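Local atomic coordinates of YkuI protein (Bacillus subtilis, PDB entry 2BAS), a protein that contains an EAL domain and probably acts in cyclic di-GMP signalling, perhaps as a cyclic-guanylate-specific phosphodiesterase. Residues F46-Y56 with F264-K275. Sequence-based numbering, arbitrary orientation.
Sequences FSAEEQKVVGY and FLERDVLKQRLK
Arg267 grips Val53 from both its backbone and its side chain. Its carbonyl O accepts a nearly straight bond from Val53 N (3.2 Å, 164° at the hydrogen). Its side chain then runs beside the strand. CB leads to CG, which lies against Val53 CG2 at 3.8 Å. CD carries the chain on to a bend at chi3 (61°), and this turns the guanidinium back onto Val53 O. There NH2 gives a hydrogen bond of 2.6 Å to Val53 O, which is tilted out of the guanidinium plane, and NE adds a weak one to the same oxygen. NH1 forms a salt bridge with Asp106. Lys52 NZ lies over one face of the guanidinium; Asp106 would be expected to offset the like charges.

At one end, Tyr56 and Phe264 make an offset stack, with centroids 4.3 Å apart and planes 28° from parallel. Phe264 CD2 sits over the centre of the tyrosine ring. Tyr56 OH accepts a hydrogen bond from Leu265 N (2.9 Å), which ties the ring to the backbone.

Toward the helix, Leu270 CD2 makes a CH-pi contact over one face of the Phe46 ring, 4.1 Å from its centroid. Val269 CG1 meets the ring edge. Gln51 packs CB on Leu274 CB (3.6 Å). Its CG and amide lie across the Lys275 chain and meet CG and CE there; Lys275 NZ reaches Asp344 of the second subunit.

Segment 264-275 thus runs antiparallel alongside the turn and second strand of the hairpin formed by 38-47 and 53-64, which belongs to the mixed sheet of the EAL domain. Phe264 also meets Phe100 of helix 82-100. Leu270 occupies the N-cap position of the long helix 271-311, which leads from the EAL domain toward the C-terminal six-stranded antiparallel sheet.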
loop_
_atom_site.group_PDB
_atom_site.type_symbol
_atom_site.label_atom_id
_atom_site.label_comp_id
_atom_site.label_asym_id
_atom_site.label_seq_id
_atom_site.Cartn_x
_atom_site.Cartn_y
_atom_site.Cartn_z
ATOM N N PHE A 46 7.839 18.964 -14.236
ATOM C CA PHE A 46 6.649 19.813 -14.224
ATOM C C PHE A 46 5.766 19.721 -12.998
ATOM O O PHE A 46 5.543 18.651 -12.455
ATOM C CB PHE A 46 5.833 19.595 -15.500
ATOM C CG PHE A 46 6.543 20.052 -16.740
ATOM C CD1 PHE A 46 7.365 19.181 -17.450
ATOM C CD2 PHE A 46 6.419 21.365 -17.181
ATOM C CE1 PHE A 46 8.037 19.604 -18.594
ATOM C CE2 PHE A 46 7.084 21.799 -18.318
ATOM C CZ PHE A 46 7.892 20.913 -19.029
ATOM N N SER A 47 5.280 20.887 -12.584
ATOM C CA SER A 47 4.404 21.066 -11.430
ATOM C C SER A 47 2.987 20.647 -11.782
ATOM O O SER A 47 2.565 20.794 -12.931
ATOM C CB SER A 47 4.384 22.554 -11.057
ATOM O OG SER A 47 4.015 22.771 -9.707
ATOM N N ALA A 48 2.247 20.142 -10.798
ATOM C CA ALA A 48 0.849 19.798 -11.018
ATOM C C ALA A 48 -0.077 20.964 -10.683
ATOM O O ALA A 48 -1.068 21.181 -11.385
ATOM C CB ALA A 48 0.463 18.572 -10.223
ATOM N N GLU A 49 0.256 21.710 -9.626
ATOM C CA GLU A 49 -0.570 22.829 -9.145
ATOM C C GLU A 49 -0.616 23.963 -10.166
ATOM O O GLU A 49 -1.683 24.282 -10.699
ATOM C CB GLU A 49 -0.089 23.352 -7.789
ATOM C CG GLU A 49 0.348 22.296 -6.803
ATOM C CD GLU A 49 1.845 22.302 -6.605
ATOM O OE1 GLU A 49 2.370 23.376 -6.231
ATOM O OE2 GLU A 49 2.489 21.249 -6.813
ATOM N N GLU A 50 0.538 24.588 -10.401
ATOM C CA GLU A 50 0.742 25.437 -11.571
ATOM C C GLU A 50 1.153 24.399 -12.595
ATOM O O GLU A 50 1.485 23.275 -12.216
ATOM C CB GLU A 50 1.902 26.418 -11.365
ATOM C CG GLU A 50 1.728 27.447 -10.242
ATOM C CD GLU A 50 2.225 26.968 -8.882
ATOM O OE1 GLU A 50 2.889 25.910 -8.814
ATOM O OE2 GLU A 50 1.960 27.661 -7.876
ATOM N N GLN A 51 1.138 24.721 -13.880
ATOM C CA GLN A 51 1.620 23.730 -14.832
ATOM C C GLN A 51 2.980 24.196 -15.330
ATOM O O GLN A 51 3.154 24.437 -16.527
ATOM C CB GLN A 51 0.649 23.491 -16.000
ATOM C CG GLN A 51 -0.780 23.982 -15.832
ATOM C CD GLN A 51 -1.479 23.476 -14.587
ATOM O OE1 GLN A 51 -1.461 22.285 -14.278
ATOM N NE2 GLN A 51 -2.117 24.392 -13.870
ATOM N N LYS A 52 3.936 24.324 -14.404
ATOM C CA LYS A 52 5.251 24.901 -14.719
ATOM C C LYS A 52 6.468 24.086 -14.285
ATOM O O LYS A 52 6.352 23.129 -13.511
ATOM C CB LYS A 52 5.370 26.315 -14.144
ATOM C CG LYS A 52 5.581 26.390 -12.632
ATOM C CD LYS A 52 6.223 27.729 -12.268
ATOM C CE LYS A 52 6.032 28.084 -10.800
ATOM N NZ LYS A 52 6.480 29.482 -10.540
ATOM N N VAL A 53 7.636 24.491 -14.788
ATOM C CA VAL A 53 8.882 23.812 -14.474
ATOM C C VAL A 53 9.319 24.153 -13.038
ATOM O O VAL A 53 9.358 25.315 -12.649
ATOM C CB VAL A 53 10.002 24.064 -15.548
ATOM C CG1 VAL A 53 9.385 24.402 -16.917
ATOM C CG2 VAL A 53 10.974 25.149 -15.126
ATOM N N VAL A 54 9.608 23.120 -12.252
ATOM C CA VAL A 54 10.000 23.278 -10.848
ATOM C C VAL A 54 11.483 22.957 -10.659
ATOM O O VAL A 54 12.076 23.287 -9.628
ATOM C CB VAL A 54 9.146 22.381 -9.923
ATOM C CG1 VAL A 54 7.731 22.907 -9.850
ATOM C CG2 VAL A 54 9.148 20.939 -10.405
ATOM N N GLY A 55 12.062 22.310 -11.671
ATOM C CA GLY A 55 13.473 21.963 -11.683
ATOM C C GLY A 55 13.869 21.219 -12.944
ATOM O O GLY A 55 13.090 21.125 -13.895
ATOM N N TYR A 56 15.093 20.701 -12.947
ATOM C CA TYR A 56 15.626 19.958 -14.079
ATOM C C TYR A 56 16.484 18.816 -13.567
ATOM O O TYR A 56 17.311 19.014 -12.677
ATOM C CB TYR A 56 16.525 20.853 -14.936
ATOM C CG TYR A 56 15.862 22.033 -15.609
ATOM C CD1 TYR A 56 15.739 23.263 -14.953
ATOM C CD2 TYR A 56 15.388 21.931 -16.917
ATOM C CE1 TYR A 56 15.141 24.359 -15.577
ATOM C CE2 TYR A 56 14.789 23.022 -17.554
ATOM C CZ TYR A 56 14.673 24.233 -16.879
ATOM O OH TYR A 56 14.092 25.311 -17.507
ATOM N N PHE A 264 17.967 25.782 -20.446
ATOM C CA PHE A 264 16.766 25.975 -19.660
ATOM C C PHE A 264 15.675 26.610 -20.511
ATOM O O PHE A 264 15.950 27.399 -21.417
ATOM C CB PHE A 264 17.043 26.812 -18.411
ATOM C CG PHE A 264 17.941 26.139 -17.409
ATOM C CD1 PHE A 264 18.761 26.891 -16.584
ATOM C CD2 PHE A 264 17.987 24.753 -17.301
ATOM C CE1 PHE A 264 19.597 26.279 -15.651
ATOM C CE2 PHE A 264 18.826 24.138 -16.382
ATOM C CZ PHE A 264 19.630 24.904 -15.555
ATOM N N LEU A 265 14.440 26.237 -20.207
ATOM C CA LEU A 265 13.273 26.676 -20.947
ATOM C C LEU A 265 12.601 27.810 -20.206
ATOM O O LEU A 265 12.957 28.105 -19.065
ATOM C CB LEU A 265 12.285 25.510 -21.061
ATOM C CG LEU A 265 12.794 24.177 -21.612
ATOM C CD1 LEU A 265 11.757 23.114 -21.404
ATOM C CD2 LEU A 265 13.157 24.299 -23.095
ATOM N N GLU A 266 11.631 28.445 -20.854
ATOM C CA GLU A 266 10.763 29.405 -20.182
ATOM C C GLU A 266 9.990 28.619 -19.122
ATOM O O GLU A 266 9.562 27.487 -19.362
ATOM C CB GLU A 266 9.798 30.057 -21.180
ATOM C CG GLU A 266 10.469 30.892 -22.281
ATOM C CD GLU A 266 11.411 30.080 -23.179
ATOM O OE1 GLU A 266 11.177 28.836 -23.316
ATOM O OE2 GLU A 266 12.385 30.684 -23.739
ATOM N N ARG A 267 9.824 29.202 -17.942
ATOM C CA ARG A 267 9.197 28.479 -16.843
ATOM C C ARG A 267 7.716 28.148 -17.056
ATOM O O ARG A 267 7.182 27.227 -16.430
ATOM C CB ARG A 267 9.487 29.159 -15.508
ATOM C CG ARG A 267 10.955 28.980 -15.128
ATOM C CD ARG A 267 11.222 29.151 -13.656
ATOM N NE ARG A 267 10.503 28.175 -12.848
ATOM C CZ ARG A 267 10.661 28.049 -11.538
ATOM N NH1 ARG A 267 11.532 28.825 -10.908
ATOM N NH2 ARG A 267 9.957 27.152 -10.860
ATOM N N ASP A 268 7.080 28.888 -17.965
ATOM C CA ASP A 268 5.696 28.654 -18.366
ATOM C C ASP A 268 5.629 27.965 -19.729
ATOM O O ASP A 268 4.580 27.969 -20.378
ATOM C CB ASP A 268 4.939 29.987 -18.447
ATOM C CG ASP A 268 4.873 30.714 -17.115
ATOM O OD1 ASP A 268 4.897 29.926 -15.983
ATOM O OD2 ASP A 268 4.781 32.080 -17.208
ATOM N N VAL A 269 6.743 27.370 -20.152
ATOM C CA VAL A 269 6.862 26.776 -21.489
ATOM C C VAL A 269 5.666 25.918 -21.903
ATOM O O VAL A 269 5.263 25.928 -23.069
ATOM C CB VAL A 269 8.186 25.967 -21.656
ATOM C CG1 VAL A 269 8.302 24.853 -20.599
ATOM C CG2 VAL A 269 8.317 25.397 -23.080
ATOM N N LEU A 270 5.083 25.209 -20.938
ATOM C CA LEU A 270 4.064 24.220 -21.243
ATOM C C LEU A 270 2.708 24.468 -20.563
ATOM O O LEU A 270 1.779 23.675 -20.738
ATOM C CB LEU A 270 4.612 22.836 -20.879
ATOM C CG LEU A 270 4.522 21.745 -21.948
ATOM C CD1 LEU A 270 5.279 22.154 -23.223
ATOM C CD2 LEU A 270 5.069 20.434 -21.402
ATOM N N LYS A 271 2.587 25.573 -19.823
ATOM C CA LYS A 271 1.380 25.881 -19.027
ATOM C C LYS A 271 0.035 25.659 -19.738
ATOM O O LYS A 271 -0.882 25.057 -19.168
ATOM C CB LYS A 271 1.445 27.308 -18.457
ATOM C CG LYS A 271 0.385 27.604 -17.378
ATOM C CD LYS A 271 0.593 28.972 -16.730
ATOM C CE LYS A 271 1.783 28.978 -15.749
ATOM N NZ LYS A 271 2.233 30.360 -15.387
ATOM N N GLN A 272 -0.078 26.145 -20.973
ATOM C CA GLN A 272 -1.347 26.066 -21.699
ATOM C C GLN A 272 -1.741 24.666 -22.147
ATOM O O GLN A 272 -2.889 24.269 -21.977
ATOM C CB GLN A 272 -1.388 27.064 -22.861
ATOM C CG GLN A 272 -1.313 28.511 -22.388
ATOM C CD GLN A 272 -2.113 28.741 -21.108
ATOM O OE1 GLN A 272 -3.323 28.507 -21.065
ATOM N NE2 GLN A 272 -1.431 29.194 -20.059
ATOM N N ARG A 273 -0.793 23.925 -22.707
ATOM C CA ARG A 273 -1.045 22.562 -23.148
ATOM C C ARG A 273 -1.486 21.687 -21.970
ATOM O O ARG A 273 -2.460 20.944 -22.082
ATOM C CB ARG A 273 0.196 21.991 -23.837
ATOM C CG ARG A 273 0.098 20.526 -24.217
ATOM C CD ARG A 273 1.438 20.029 -24.716
ATOM N NE ARG A 273 1.551 18.577 -24.641
ATOM C CZ ARG A 273 2.584 17.878 -25.101
ATOM N NH1 ARG A 273 3.607 18.484 -25.683
ATOM N NH2 ARG A 273 2.591 16.561 -24.984
ATOM N N LEU A 274 -0.782 21.804 -20.843
ATOM C CA LEU A 274 -1.113 21.051 -19.627
ATOM C C LEU A 274 -2.435 21.495 -18.992
ATOM O O LEU A 274 -3.245 20.652 -18.614
ATOM C CB LEU A 274 0.027 21.123 -18.599
ATOM C CG LEU A 274 1.342 20.385 -18.899
ATOM C CD1 LEU A 274 2.376 20.610 -17.782
ATOM C CD2 LEU A 274 1.103 18.884 -19.101
ATOM N N LYS A 275 -2.646 22.808 -18.883
ATOM C CA LYS A 275 -3.876 23.359 -18.306
ATOM C C LYS A 275 -5.146 22.779 -18.926
ATOM O O LYS A 275 -6.065 22.391 -18.199
ATOM C CB LYS A 275 -3.899 24.890 -18.392
ATOM C CG LYS A 275 -3.520 25.632 -17.103
ATOM C CD LYS A 275 -4.741 25.988 -16.235
ATOM C CE LYS A 275 -5.246 24.813 -15.406
ATOM N NZ LYS A 275 -6.452 25.153 -14.600
#